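Local coordinates for protein 2,3,4,5-tetrahydropyridine-2,6-dicarboxylate N-succinyltransferase (Campylobacter jejuni, PDB 2RIJ) that probably catalyses the succinyl-CoA-dependent conversion of cyclic tetrahydrodipicolinate into acyclic N-succinyl-L-2-amino-6-oxopimelate, the first step of the succinylase route to lysine, at residues Gly21-Lys26 with Leu129-Glu134; Arg35-Lys40 with Lys176-Glu181; Asp216-Leu221 with Leu232-Thr237; Glu333-Leu338 with Asn358-Arg363. All blocks are in the same frame, centred on the assembly; numbering follows the deposited sequence.

In the fold
Contact 1 lies within the N-terminal region and contact 2 links it to the middle region; both touch the surroundings of strand 27-35, contact 1 just before it, contact 2 at the loop that follows it. Contacts 3 and 4 reach the same mixed sheet, with centres about 30 Å apart, contact 3 at the edge strand 219-220 and contact 4 on strand 360-364. Contacts 1, 2 and 3 are partly buried; contact 4 is buried and mainly apolar. Backbone bonding and a water hold contact 1, beside a doubtful ion pair, and a buried carboxylate organises contact 2. Contact 3 combines beta pairing with threonine hydroxyls, and it alone has extensive contacts with another subunit.

Contact 1: residues Gly21-Lys26 with Leu129-Glu134; sequences GYKKPK and LFEDKE
P25 and F130 mark the closest backbone approach, with CA atoms 4.7 Å apart, where the loop entering strand 27-35 passes the end of strand 124-129. One direct backbone hydrogen bond joins the segments: K26 N donates to L129 O over 2.8 Å, with an N-H...O angle of 143°. A second backbone link runs through a water, which donates to K24 O at 2.6 Å and to F130 O at 2.8 Å, beside the direct bond, one residue on from L129 and two before K26. L129 also pairs with A27, so the contact extends the antiparallel pairing of strands 27-35 and 124-129 into irregular chain.

The F130 ring folds back along the 21-26 segment. Its CE1 lies 3.3 Å from K23 O, which approaches obliquely, whereas K24 O lies near the ring plane at its edge. P25 CG adds a looser apolar contact to F130 CE1 at 4.3 Å, and F76 meets the same ring from outside the segments. K26 lays its CG, CD and CE alongside the F130 carbonyl, with CE 3.5 Å from F130 O. The K23 chain, bent at chi3 (101°), brings NZ to 3.6 Å from E131 OE1, a long salt bridge that holds for one of two modelled E131 conformers and is therefore doubtful.

The chemistry is graded from inside to outside. P25 packs on helix 57-69 and L129 on helix 138-149, the backbone bond and the water satisfy carbonyls beside them, and any lysine–glutamate attraction at the surface is probably modest.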
loop_
_atom_site.group_PDB
_atom_site.type_symbol
_atom_site.label_atom_id
_atom_site.label_comp_id
_atom_site.label_asym_id
_atom_site.label_seq_id
_atom_site.Cartn_x
_atom_site.Cartn_y
_atom_site.Cartn_z
ATOM N N GLY A 21 48.975 -45.490 -28.131
ATOM C CA GLY A 21 47.728 -44.891 -27.689
ATOM C C GLY A 21 47.594 -44.715 -26.183
ATOM O O GLY A 21 46.557 -44.245 -25.718
ATOM N N TYR A 22 48.632 -45.064 -25.419
ATOM C CA TYR A 22 48.594 -44.857 -23.968
ATOM C C TYR A 22 48.183 -43.418 -23.642
ATOM O O TYR A 22 48.635 -42.478 -24.295
ATOM C CB TYR A 22 49.926 -45.205 -23.310
ATOM C CG TYR A 22 49.833 -45.166 -21.814
ATOM C CD1 TYR A 22 50.011 -43.972 -21.117
ATOM C CD2 TYR A 22 49.525 -46.299 -21.095
ATOM C CE1 TYR A 22 49.874 -43.918 -19.703
ATOM C CE2 TYR A 22 49.396 -46.262 -19.698
ATOM C CZ TYR A 22 49.594 -45.066 -19.016
ATOM O OH TYR A 22 49.469 -45.065 -17.655
ATOM N N LYS A 23 47.267 -43.269 -22.672
ATOM C CA LYS A 23 46.918 -41.989 -22.064
ATOM C C LYS A 23 47.038 -42.100 -20.544
ATOM O O LYS A 23 46.532 -43.051 -19.968
ATOM C CB LYS A 23 45.469 -41.616 -22.364
ATOM C CG LYS A 23 45.240 -40.805 -23.601
ATOM C CD LYS A 23 43.720 -40.617 -23.834
ATOM C CE LYS A 23 43.181 -39.252 -23.396
ATOM N NZ LYS A 23 41.873 -38.940 -24.114
ATOM N N LYS A 24 47.666 -41.114 -19.908
ATOM C CA LYS A 24 47.690 -41.033 -18.464
ATOM C C LYS A 24 46.281 -40.751 -17.950
ATOM O O LYS A 24 45.605 -39.857 -18.443
ATOM C CB LYS A 24 48.580 -39.902 -17.994
ATOM C CG LYS A 24 50.039 -40.015 -18.354
ATOM C CD LYS A 24 50.800 -38.805 -17.736
ATOM C CE LYS A 24 52.272 -38.842 -18.091
ATOM N NZ LYS A 24 53.050 -37.887 -17.226
ATOM N N PRO A 25 45.816 -41.527 -16.980
ATOM C CA PRO A 25 44.524 -41.178 -16.378
ATOM C C PRO A 25 44.530 -39.831 -15.664
ATOM O O PRO A 25 45.517 -39.438 -15.008
ATOM C CB PRO A 25 44.277 -42.281 -15.352
ATOM C CG PRO A 25 45.239 -43.329 -15.601
ATOM C CD PRO A 25 46.391 -42.753 -16.417
ATOM N N LYS A 26 43.410 -39.138 -15.768
ATOM C CA LYS A 26 43.241 -37.900 -15.039
ATOM C C LYS A 26 42.791 -38.158 -13.598
ATOM O O LYS A 26 43.060 -37.346 -12.723
ATOM C CB LYS A 26 42.238 -37.021 -15.763
ATOM C CG LYS A 26 42.662 -36.775 -17.208
ATOM C CD LYS A 26 41.902 -35.641 -17.882
ATOM C CE LYS A 26 42.580 -35.230 -19.230
ATOM N NZ LYS A 26 44.095 -35.208 -19.176
ATOM N N LEU A 129 39.482 -42.482 -15.026
ATOM C CA LEU A 129 38.958 -41.548 -15.996
ATOM C C LEU A 129 40.103 -41.060 -16.875
ATOM O O LEU A 129 41.123 -40.580 -16.364
ATOM C CB LEU A 129 38.281 -40.354 -15.317
ATOM C CG LEU A 129 37.198 -40.645 -14.296
ATOM C CD1 LEU A 129 36.627 -39.320 -13.727
ATOM C CD2 LEU A 129 36.122 -41.480 -14.927
ATOM N N PHE A 130 39.914 -41.164 -18.189
ATOM C CA PHE A 130 40.858 -40.544 -19.185
ATOM C C PHE A 130 40.470 -39.131 -19.611
ATOM O O PHE A 130 41.319 -38.347 -20.017
ATOM C CB PHE A 130 40.966 -41.406 -20.424
ATOM C CG PHE A 130 41.589 -42.737 -20.165
ATOM C CD1 PHE A 130 42.871 -42.822 -19.669
ATOM C CD2 PHE A 130 40.898 -43.905 -20.431
ATOM C CE1 PHE A 130 43.446 -44.058 -19.403
ATOM C CE2 PHE A 130 41.470 -45.139 -20.183
ATOM C CZ PHE A 130 42.735 -45.217 -19.656
ATOM N N GLU A 131 39.183 -38.827 -19.524
ATOM C CA GLU A 131 38.678 -37.481 -19.774
ATOM C C GLU A 131 37.429 -37.268 -18.942
ATOM O O GLU A 131 36.952 -38.193 -18.285
ATOM C CB GLU A 131 38.396 -37.254 -21.267
ATOM C CG GLU A 131 37.542 -38.314 -21.932
ATOM C CD GLU A 131 37.814 -38.478 -23.431
ATOM O OE1 GLU A 131 38.544 -37.650 -23.999
ATOM O OE2 GLU A 131 37.298 -39.441 -24.042
ATOM N N ASP A 132 36.923 -36.040 -18.945
ATOM C CA ASP A 132 35.733 -35.657 -18.173
ATOM C C ASP A 132 34.504 -35.645 -19.074
ATOM O O ASP A 132 34.187 -34.652 -19.711
ATOM C CB ASP A 132 35.956 -34.298 -17.497
ATOM C CG ASP A 132 34.695 -33.754 -16.825
ATOM O OD1 ASP A 132 33.878 -34.558 -16.311
ATOM O OD2 ASP A 132 34.529 -32.505 -16.815
ATOM N N LYS A 133 33.850 -36.782 -19.169
ATOM C CA LYS A 133 32.650 -36.901 -19.961
ATOM C C LYS A 133 31.621 -37.581 -19.096
ATOM O O LYS A 133 31.872 -37.899 -17.940
ATOM C CB LYS A 133 32.921 -37.736 -21.222
ATOM C CG LYS A 133 34.100 -37.274 -22.086
ATOM C CD LYS A 133 33.749 -36.088 -22.981
ATOM N N GLU A 134 30.461 -37.837 -19.677
ATOM C CA GLU A 134 29.409 -38.501 -18.968
ATOM C C GLU A 134 29.890 -39.859 -18.484
ATOM O O GLU A 134 30.564 -40.595 -19.220
ATOM C CB GLU A 134 28.234 -38.748 -19.878
ATOM C CG GLU A 134 27.517 -37.529 -20.338
ATOM C CD GLU A 134 26.236 -37.895 -21.109
ATOM O OE1 GLU A 134 26.111 -39.086 -21.544
ATOM O OE2 GLU A 134 25.366 -36.990 -21.245
HETATM O O HOH W 1 44.074 -38.751 -20.182
#

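Contact 2: residues Arg35-Lys40 with Lys176-Glu181; sequences RGQLNK and KPIELE
E179 OE2 is gripped by two backbone amides of the loop 35-40: L38 N donates at 2.7 Å and N39 N at 2.8 Å. The two bonds differ in direction. L38 N meets the oxygen nearly along its C-O axis, whereas N39 N uses the syn lone pair in a straight bond of 170°. Beside them, the Q37 amide reads the strand backbone with both ends. Its OE1 accepts from E179 N at 2.9 Å, again at 170°, although this donor stands out of the Q37 carbonyl plane; its NE2 donates to P177 O at 2.9 Å, on a lone pair in the carbonyl plane. The bend at chi2 (74°) turns the Q37 amide to lie along the edge of residues 177-179. The Q37 and E179 side chains run antiparallel, each bonding the backbone of the other segment.

Around this core, G36 CA sits 3.1 Å from E179 OE2, a tight approach made possible by the bare glycine. L38 CD1 packs against E181 in its modelled conformer, whose carboxylate is engaged by R184.

E179 occupies the N-cap position of helix 180-192, yet its side chain reaches across to the hairpin loop between strands 27-35 and 43-48. The paired amide donors would probably favour a charged carboxylate in this buried setting. The E179 and Q37 bonds join the hairpin loop to the strand end and the start of that helix.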
loop_
_atom_site.group_PDB
_atom_site.type_symbol
_atom_site.label_atom_id
_atom_site.label_comp_id
_atom_site.label_asym_id
_atom_site.label_seq_id
_atom_site.Cartn_x
_atom_site.Cartn_y
_atom_site.Cartn_z
ATOM N N ARG A 35 27.638 -55.715 -4.566
ATOM C CA ARG A 35 26.846 -56.266 -5.681
ATOM C C ARG A 35 25.451 -56.676 -5.215
ATOM O O ARG A 35 25.225 -56.855 -4.031
ATOM C CB ARG A 35 27.559 -57.481 -6.260
ATOM C CG ARG A 35 28.926 -57.107 -6.862
ATOM C CD ARG A 35 29.775 -58.346 -7.114
ATOM N NE ARG A 35 31.013 -57.978 -7.789
ATOM C CZ ARG A 35 31.090 -57.728 -9.089
ATOM N NH1 ARG A 35 29.995 -57.787 -9.851
ATOM N NH2 ARG A 35 32.254 -57.378 -9.615
ATOM N N GLY A 36 24.539 -56.850 -6.160
ATOM C CA GLY A 36 23.179 -57.282 -5.878
ATOM C C GLY A 36 23.136 -58.647 -5.217
ATOM O O GLY A 36 23.917 -59.531 -5.567
ATOM N N GLN A 37 22.261 -58.776 -4.221
ATOM C CA GLN A 37 22.001 -60.029 -3.518
ATOM C C GLN A 37 21.318 -61.033 -4.475
ATOM O O GLN A 37 21.461 -62.233 -4.310
ATOM C CB GLN A 37 21.056 -59.809 -2.321
ATOM C CG GLN A 37 21.584 -58.980 -1.155
ATOM C CD GLN A 37 21.643 -57.509 -1.497
ATOM O OE1 GLN A 37 20.910 -57.054 -2.387
ATOM N NE2 GLN A 37 22.541 -56.768 -0.840
ATOM N N LEU A 38 20.530 -60.536 -5.418
ATOM C CA LEU A 38 19.887 -61.355 -6.445
ATOM C C LEU A 38 20.651 -61.250 -7.771
ATOM O O LEU A 38 20.991 -62.254 -8.389
ATOM C CB LEU A 38 18.426 -60.920 -6.655
ATOM C CG LEU A 38 17.393 -61.210 -5.571
ATOM C CD1 LEU A 38 16.013 -60.876 -6.090
ATOM C CD2 LEU A 38 17.444 -62.632 -5.151
ATOM N N ASN A 39 20.927 -60.028 -8.198
ATOM C CA ASN A 39 21.638 -59.792 -9.440
ATOM C C ASN A 39 23.101 -59.406 -9.138
ATOM O O ASN A 39 23.436 -58.241 -8.948
ATOM C CB ASN A 39 20.906 -58.720 -10.245
ATOM C CG ASN A 39 19.393 -59.003 -10.373
ATOM O OD1 ASN A 39 18.576 -58.583 -9.527
ATOM N ND2 ASN A 39 19.018 -59.712 -11.440
ATOM N N LYS A 40 23.968 -60.416 -9.102
ATOM C CA LYS A 40 25.350 -60.224 -8.663
ATOM C C LYS A 40 26.184 -59.423 -9.658
ATOM O O LYS A 40 27.244 -58.951 -9.320
ATOM C CB LYS A 40 26.016 -61.568 -8.322
ATOM C CG LYS A 40 25.509 -62.190 -6.999
ATOM N N LYS A 176 24.478 -50.192 4.038
ATOM C CA LYS A 176 24.673 -51.290 3.088
ATOM C C LYS A 176 23.471 -51.388 2.141
ATOM O O LYS A 176 22.335 -51.450 2.621
ATOM C CB LYS A 176 24.784 -52.634 3.835
ATOM C CG LYS A 176 25.799 -52.674 4.954
ATOM C CD LYS A 176 27.129 -52.347 4.428
ATOM C CE LYS A 176 28.257 -52.906 5.292
ATOM N NZ LYS A 176 29.532 -52.534 4.591
ATOM N N PRO A 177 23.713 -51.424 0.815
ATOM C CA PRO A 177 22.627 -51.505 -0.141
ATOM C C PRO A 177 22.028 -52.919 -0.251
ATOM O O PRO A 177 22.747 -53.934 -0.231
ATOM C CB PRO A 177 23.272 -51.030 -1.456
ATOM C CG PRO A 177 24.746 -51.454 -1.317
ATOM C CD PRO A 177 25.033 -51.337 0.164
ATOM N N ILE A 178 20.709 -52.970 -0.368
ATOM C CA ILE A 178 19.959 -54.203 -0.563
ATOM C C ILE A 178 18.961 -53.977 -1.687
ATOM O O ILE A 178 18.194 -53.023 -1.660
ATOM C CB ILE A 178 19.184 -54.581 0.709
ATOM C CG1 ILE A 178 20.132 -54.605 1.913
ATOM C CG2 ILE A 178 18.379 -55.922 0.495
ATOM C CD1 ILE A 178 19.444 -54.840 3.248
ATOM N N GLU A 179 18.973 -54.852 -2.679
ATOM C CA GLU A 179 17.994 -54.805 -3.764
ATOM C C GLU A 179 16.593 -54.927 -3.216
ATOM O O GLU A 179 16.336 -55.771 -2.374
ATOM C CB GLU A 179 18.229 -55.940 -4.762
ATOM C CG GLU A 179 19.573 -55.932 -5.430
ATOM C CD GLU A 179 19.628 -56.917 -6.599
ATOM O OE1 GLU A 179 19.101 -56.576 -7.683
ATOM O OE2 GLU A 179 20.184 -58.028 -6.419
ATOM N N LEU A 180 15.690 -54.061 -3.668
ATOM C CA LEU A 180 14.304 -54.087 -3.227
ATOM C C LEU A 180 13.676 -55.463 -3.545
ATOM O O LEU A 180 12.903 -55.991 -2.754
ATOM C CB LEU A 180 13.492 -52.923 -3.859
ATOM C CG LEU A 180 13.939 -51.515 -3.367
ATOM C CD1 LEU A 180 13.344 -50.408 -4.227
ATOM C CD2 LEU A 180 13.598 -51.316 -1.902
ATOM N N GLU A 181 14.023 -56.053 -4.684
ATOM C CA GLU A 181 13.428 -57.322 -5.079
ATOM C C GLU A 181 13.867 -58.442 -4.137
ATOM O O GLU A 181 13.137 -59.405 -3.907
ATOM C CB GLU A 181 13.757 -57.640 -6.537
ATOM C CG GLU A 181 12.947 -58.795 -7.136
ATOM C CD GLU A 181 11.415 -58.714 -6.862
ATOM O OE1 GLU A 181 10.753 -57.670 -7.110
ATOM O OE2 GLU A 181 10.867 -59.735 -6.396
#

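Contact 3: residues Asp216-Leu221 with Leu232-Thr237; sequences DNTRIL and LAAGTT
T218 and G235 meet through a side-chain to backbone hydrogen bond: G235 N donates to T218 OG1 at 3.0 Å, with an angle of 153° at the hydrogen. One residue further on, R219 N donates to T236 O over 3.0 Å, nearly in line with the carbonyl. This second bond belongs to the parallel bridge of R219 with T237, whose CA atoms are 4.7 Å apart. CA-H...O contacts flank it, the shortest from G235 CA to N217 O at 3.1 Å.

R219 and T237 leave the same face of the sheet and run alongside each other. T237 CG2 rests over one face of the guanidinium, off-centre toward its rim, and NH2 makes only a weak bond to T237 OG1, with an angle of 121°. A water in the guanidinium plane accepts from R219 NE at 3.0 Å, donates to N217 O, and bonds T237 OG1. The bend at chi3 (-72°) sets the R219 guanidinium beside T237, while D203 of the third subunit takes its NH1. Away from this polar face, I220 CD1 touches L232 CD1 at 3.8 Å.

Behind these contacts, a type II turn from A233 to T236 presents G235 N. A233 O holds that turn by accepting from both T236 N and T236 OG1, and E215 also bonds T218 OG1.

Parallel strands 219-220 and 237-238 begin the ladder of the left-handed beta-helix characteristic of hexapeptide-repeat acyltransferases. Strand 237-238 pairs onward with 256-257, next to predicted active-site residue E258, and the third subunit covers the edge at 219-220.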
loop_
_atom_site.group_PDB
_atom_site.type_symbol
_atom_site.label_atom_id
_atom_site.label_comp_id
_atom_site.label_asym_id
_atom_site.label_seq_id
_atom_site.Cartn_x
_atom_site.Cartn_y
_atom_site.Cartn_z
ATOM N N ASP A 216 38.834 -31.872 10.911
ATOM C CA ASP A 216 38.566 -31.806 12.343
ATOM C C ASP A 216 37.665 -30.658 12.777
ATOM O O ASP A 216 37.057 -30.725 13.865
ATOM C CB ASP A 216 39.872 -31.654 13.153
ATOM C CG ASP A 216 40.707 -32.923 13.220
ATOM O OD1 ASP A 216 40.205 -34.041 13.029
ATOM O OD2 ASP A 216 41.905 -32.767 13.501
ATOM N N ASN A 217 37.603 -29.605 11.963
ATOM C CA ASN A 217 36.718 -28.457 12.223
ATOM C C ASN A 217 35.423 -28.419 11.386
ATOM O O ASN A 217 34.744 -27.376 11.348
ATOM C CB ASN A 217 37.455 -27.131 12.064
ATOM C CG ASN A 217 38.033 -26.920 10.658
ATOM O OD1 ASN A 217 38.254 -27.861 9.916
ATOM N ND2 ASN A 217 38.264 -25.644 10.293
ATOM N N THR A 218 35.063 -29.556 10.781
ATOM C CA THR A 218 33.840 -29.682 10.000
ATOM C C THR A 218 32.897 -30.579 10.738
ATOM O O THR A 218 33.247 -31.668 11.222
ATOM C CB THR A 218 34.137 -30.214 8.618
ATOM O OG1 THR A 218 34.997 -29.292 7.979
ATOM C CG2 THR A 218 32.874 -30.430 7.787
ATOM N N ARG A 219 31.672 -30.105 10.866
ATOM C CA ARG A 219 30.628 -30.870 11.588
ATOM C C ARG A 219 29.401 -31.102 10.739
ATOM O O ARG A 219 28.944 -30.189 10.035
ATOM C CB ARG A 219 30.276 -30.115 12.846
ATOM C CG ARG A 219 31.501 -29.853 13.714
ATOM C CD ARG A 219 31.151 -29.198 15.040
ATOM N NE ARG A 219 30.749 -27.810 14.857
ATOM C CZ ARG A 219 29.812 -27.144 15.516
ATOM N NH1 ARG A 219 29.031 -27.700 16.440
ATOM N NH2 ARG A 219 29.644 -25.865 15.219
ATOM N N ILE A 220 28.847 -32.313 10.828
ATOM C CA ILE A 220 27.624 -32.674 10.136
ATOM C C ILE A 220 26.790 -33.346 11.184
ATOM O O ILE A 220 27.096 -34.492 11.630
ATOM C CB ILE A 220 27.879 -33.647 8.995
ATOM C CG1 ILE A 220 28.761 -33.016 7.927
ATOM C CG2 ILE A 220 26.565 -34.213 8.470
ATOM C CD1 ILE A 220 29.352 -34.045 6.913
ATOM N N LEU A 221 25.762 -32.665 11.648
ATOM C CA LEU A 221 25.021 -33.143 12.862
ATOM C C LEU A 221 24.000 -34.233 12.592
ATOM O O LEU A 221 23.401 -34.759 13.524
ATOM C CB LEU A 221 24.385 -31.966 13.636
ATOM C CG LEU A 221 25.300 -31.287 14.664
ATOM C CD1 LEU A 221 26.461 -30.608 13.975
ATOM C CD2 LEU A 221 24.482 -30.313 15.566
ATOM N N LEU A 232 31.909 -29.805 1.152
ATOM C CA LEU A 232 31.914 -28.926 2.313
ATOM C C LEU A 232 33.329 -28.429 2.617
ATOM O O LEU A 232 34.202 -29.219 2.958
ATOM C CB LEU A 232 31.349 -29.677 3.503
ATOM C CG LEU A 232 29.992 -30.397 3.326
ATOM C CD1 LEU A 232 29.601 -30.990 4.706
ATOM C CD2 LEU A 232 28.886 -29.454 2.743
ATOM N N ALA A 233 33.550 -27.126 2.497
ATOM C CA ALA A 233 34.843 -26.526 2.847
ATOM C C ALA A 233 35.091 -26.721 4.325
ATOM O O ALA A 233 34.140 -26.762 5.127
ATOM C CB ALA A 233 34.911 -25.032 2.458
ATOM N N ALA A 234 36.361 -26.880 4.670
ATOM C CA ALA A 234 36.813 -27.060 6.067
ATOM C C ALA A 234 36.210 -25.961 6.943
ATOM O O ALA A 234 36.207 -24.777 6.581
ATOM C CB ALA A 234 38.390 -27.078 6.155
ATOM N N GLY A 235 35.653 -26.367 8.080
ATOM C CA GLY A 235 35.086 -25.423 8.987
ATOM C C GLY A 235 33.587 -25.280 8.834
ATOM O O GLY A 235 32.971 -24.590 9.618
ATOM N N THR A 236 32.979 -25.906 7.813
ATOM C CA THR A 236 31.512 -25.842 7.688
ATOM C C THR A 236 30.788 -26.630 8.790
ATOM O O THR A 236 31.277 -27.680 9.217
ATOM C CB THR A 236 31.143 -26.386 6.287
ATOM O OG1 THR A 236 31.721 -25.501 5.301
ATOM C CG2 THR A 236 29.597 -26.513 6.042
ATOM N N THR A 237 29.622 -26.135 9.219
ATOM C CA THR A 237 28.690 -26.820 10.127
ATOM C C THR A 237 27.352 -27.011 9.428
ATOM O O THR A 237 26.738 -26.051 8.927
ATOM C CB THR A 237 28.472 -26.024 11.432
ATOM O OG1 THR A 237 29.742 -25.765 12.045
ATOM C CG2 THR A 237 27.564 -26.748 12.429
HETATM O O HOH W 2 32.365 -26.770 12.535
#

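Contact 4: residues Glu333-Leu338 with Asn358-Arg363; sequences EELAKL and NGLHFR
L335 and L338, on one side of helix 332-338, pack against residues 358-360 where strand 360-364 begins; this strand extends the mixed sheet running on from the parallel strands of the hexapeptide-repeat beta-helix. L335 holds its CG anti to the carbonyl carbon (chi1 -77°) with an extended second torsion, which carries its CD2 methyl to 3.8 Å from L360 CD2; L338 and L360 place CG in the same way. The L335 and L360 side chains cross at about a right angle, so they touch by methyl ends and not along their lengths. L338 is turned directly to the loop, and its CD1 rests 4.0 Å from G359 CA. G359, at phi 74°, has only its CA facing that methyl, which lets the helix come close. N358 ND2 approaches L338 O at 3.6 Å, while N358 OD1 is taken by D311 N. L338 also touches L375 and A379, which places the helix against strand 371-375 and helix 377-380. R363, predicted to bind succinyl-CoA, stands further along the same strand, beyond the leucines. The tightest approach belongs to a polar atom met by a methyl: L335 CD2 lies 3.4 Å from G359 O.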
loop_
_atom_site.group_PDB
_atom_site.type_symbol
_atom_site.label_atom_id
_atom_site.label_comp_id
_atom_site.label_asym_id
_atom_site.label_seq_id
_atom_site.Cartn_x
_atom_site.Cartn_y
_atom_site.Cartn_z
ATOM N N GLU A 333 23.001 5.218 -5.077
ATOM C CA GLU A 333 24.355 5.774 -5.213
ATOM C C GLU A 333 25.412 4.923 -4.531
ATOM O O GLU A 333 26.491 4.706 -5.090
ATOM C CB GLU A 333 24.421 7.238 -4.730
ATOM C CG GLU A 333 23.478 8.150 -5.476
ATOM N N GLU A 334 25.097 4.415 -3.345
ATOM C CA GLU A 334 26.024 3.563 -2.615
ATOM C C GLU A 334 26.143 2.188 -3.277
ATOM O O GLU A 334 27.242 1.615 -3.333
ATOM C CB GLU A 334 25.575 3.405 -1.148
ATOM C CG GLU A 334 25.813 4.633 -0.264
ATOM C CD GLU A 334 27.289 5.068 -0.235
ATOM O OE1 GLU A 334 28.174 4.294 0.228
ATOM O OE2 GLU A 334 27.564 6.204 -0.686
ATOM N N LEU A 335 25.021 1.657 -3.763
ATOM C CA LEU A 335 25.050 0.379 -4.473
ATOM C C LEU A 335 25.858 0.496 -5.784
ATOM O O LEU A 335 26.611 -0.395 -6.097
ATOM C CB LEU A 335 23.639 -0.197 -4.703
ATOM C CG LEU A 335 22.969 -0.867 -3.474
ATOM C CD1 LEU A 335 21.480 -1.155 -3.802
ATOM C CD2 LEU A 335 23.713 -2.150 -2.984
ATOM N N ALA A 336 25.721 1.603 -6.505
ATOM C CA ALA A 336 26.588 1.893 -7.683
ATOM C C ALA A 336 28.069 1.773 -7.374
ATOM O O ALA A 336 28.835 1.208 -8.158
ATOM C CB ALA A 336 26.276 3.255 -8.222
ATOM N N LYS A 337 28.485 2.257 -6.212
ATOM C CA LYS A 337 29.882 2.165 -5.826
ATOM C C LYS A 337 30.369 0.743 -5.665
ATOM O O LYS A 337 31.500 0.436 -6.017
ATOM C CB LYS A 337 30.130 2.910 -4.524
ATOM C CG LYS A 337 29.985 4.410 -4.636
ATOM C CD LYS A 337 30.417 5.085 -3.336
ATOM C CE LYS A 337 29.857 6.497 -3.196
ATOM N NZ LYS A 337 30.327 7.137 -1.915
ATOM N N LEU A 338 29.533 -0.119 -5.088
ATOM C CA LEU A 338 29.889 -1.513 -4.904
ATOM C C LEU A 338 29.750 -2.289 -6.234
ATOM O O LEU A 338 30.235 -3.401 -6.352
ATOM C CB LEU A 338 28.972 -2.134 -3.810
ATOM C CG LEU A 338 29.095 -1.550 -2.413
ATOM C CD1 LEU A 338 28.052 -2.092 -1.468
ATOM C CD2 LEU A 338 30.526 -1.847 -1.904
ATOM N N ASN A 358 26.812 -7.170 -5.452
ATOM C CA ASN A 358 27.336 -7.152 -4.077
ATOM C C ASN A 358 26.619 -6.170 -3.185
ATOM O O ASN A 358 26.186 -5.093 -3.648
ATOM C CB ASN A 358 28.830 -6.736 -4.111
ATOM C CG ASN A 358 29.641 -7.597 -5.027
ATOM O OD1 ASN A 358 29.699 -8.835 -4.894
ATOM N ND2 ASN A 358 30.278 -6.958 -5.984
ATOM N N GLY A 359 26.564 -6.463 -1.892
ATOM C CA GLY A 359 26.052 -5.509 -0.918
ATOM C C GLY A 359 24.552 -5.276 -0.889
ATOM O O GLY A 359 24.090 -4.288 -0.330
ATOM N N LEU A 360 23.783 -6.191 -1.479
ATOM C CA LEU A 360 22.333 -6.075 -1.528
ATOM C C LEU A 360 21.694 -6.505 -0.209
ATOM O O LEU A 360 22.113 -7.451 0.454
ATOM C CB LEU A 360 21.717 -6.925 -2.648
ATOM C CG LEU A 360 22.200 -6.702 -4.095
ATOM C CD1 LEU A 360 21.374 -7.573 -5.052
ATOM C CD2 LEU A 360 22.031 -5.257 -4.490
ATOM N N HIS A 361 20.643 -5.801 0.130
ATOM C CA HIS A 361 19.841 -6.128 1.296
ATOM C C HIS A 361 18.407 -6.221 0.856
ATOM O O HIS A 361 17.766 -5.207 0.545
ATOM C CB HIS A 361 20.040 -5.113 2.407
ATOM C CG HIS A 361 19.338 -5.463 3.684
ATOM N ND1 HIS A 361 19.495 -4.725 4.832
ATOM C CD2 HIS A 361 18.530 -6.504 4.012
ATOM C CE1 HIS A 361 18.774 -5.269 5.800
ATOM N NE2 HIS A 361 18.206 -6.370 5.337
ATOM N N PHE A 362 17.892 -7.449 0.818
ATOM C CA PHE A 362 16.509 -7.708 0.451
ATOM C C PHE A 362 15.656 -7.745 1.732
ATOM O O PHE A 362 15.925 -8.478 2.685
ATOM C CB PHE A 362 16.333 -9.023 -0.336
ATOM C CG PHE A 362 17.035 -9.035 -1.685
ATOM C CD1 PHE A 362 16.400 -8.527 -2.799
ATOM C CD2 PHE A 362 18.337 -9.523 -1.826
ATOM C CE1 PHE A 362 17.024 -8.524 -4.039
ATOM C CE2 PHE A 362 18.953 -9.537 -3.081
ATOM C CZ PHE A 362 18.296 -9.046 -4.165
ATOM N N ARG A 363 14.653 -6.899 1.740
ATOM C CA ARG A 363 13.775 -6.715 2.910
ATOM C C ARG A 363 12.387 -6.329 2.467
ATOM O O ARG A 363 12.156 -6.035 1.296
ATOM C CB ARG A 363 14.381 -5.697 3.856
ATOM C CG ARG A 363 14.748 -4.367 3.253
ATOM C CD ARG A 363 15.354 -3.504 4.360
ATOM N NE ARG A 363 15.779 -2.189 3.875
ATOM C CZ ARG A 363 14.947 -1.175 3.640
ATOM N NH1 ARG A 363 13.629 -1.308 3.827
ATOM N NH2 ARG A 363 15.443 -0.010 3.222
#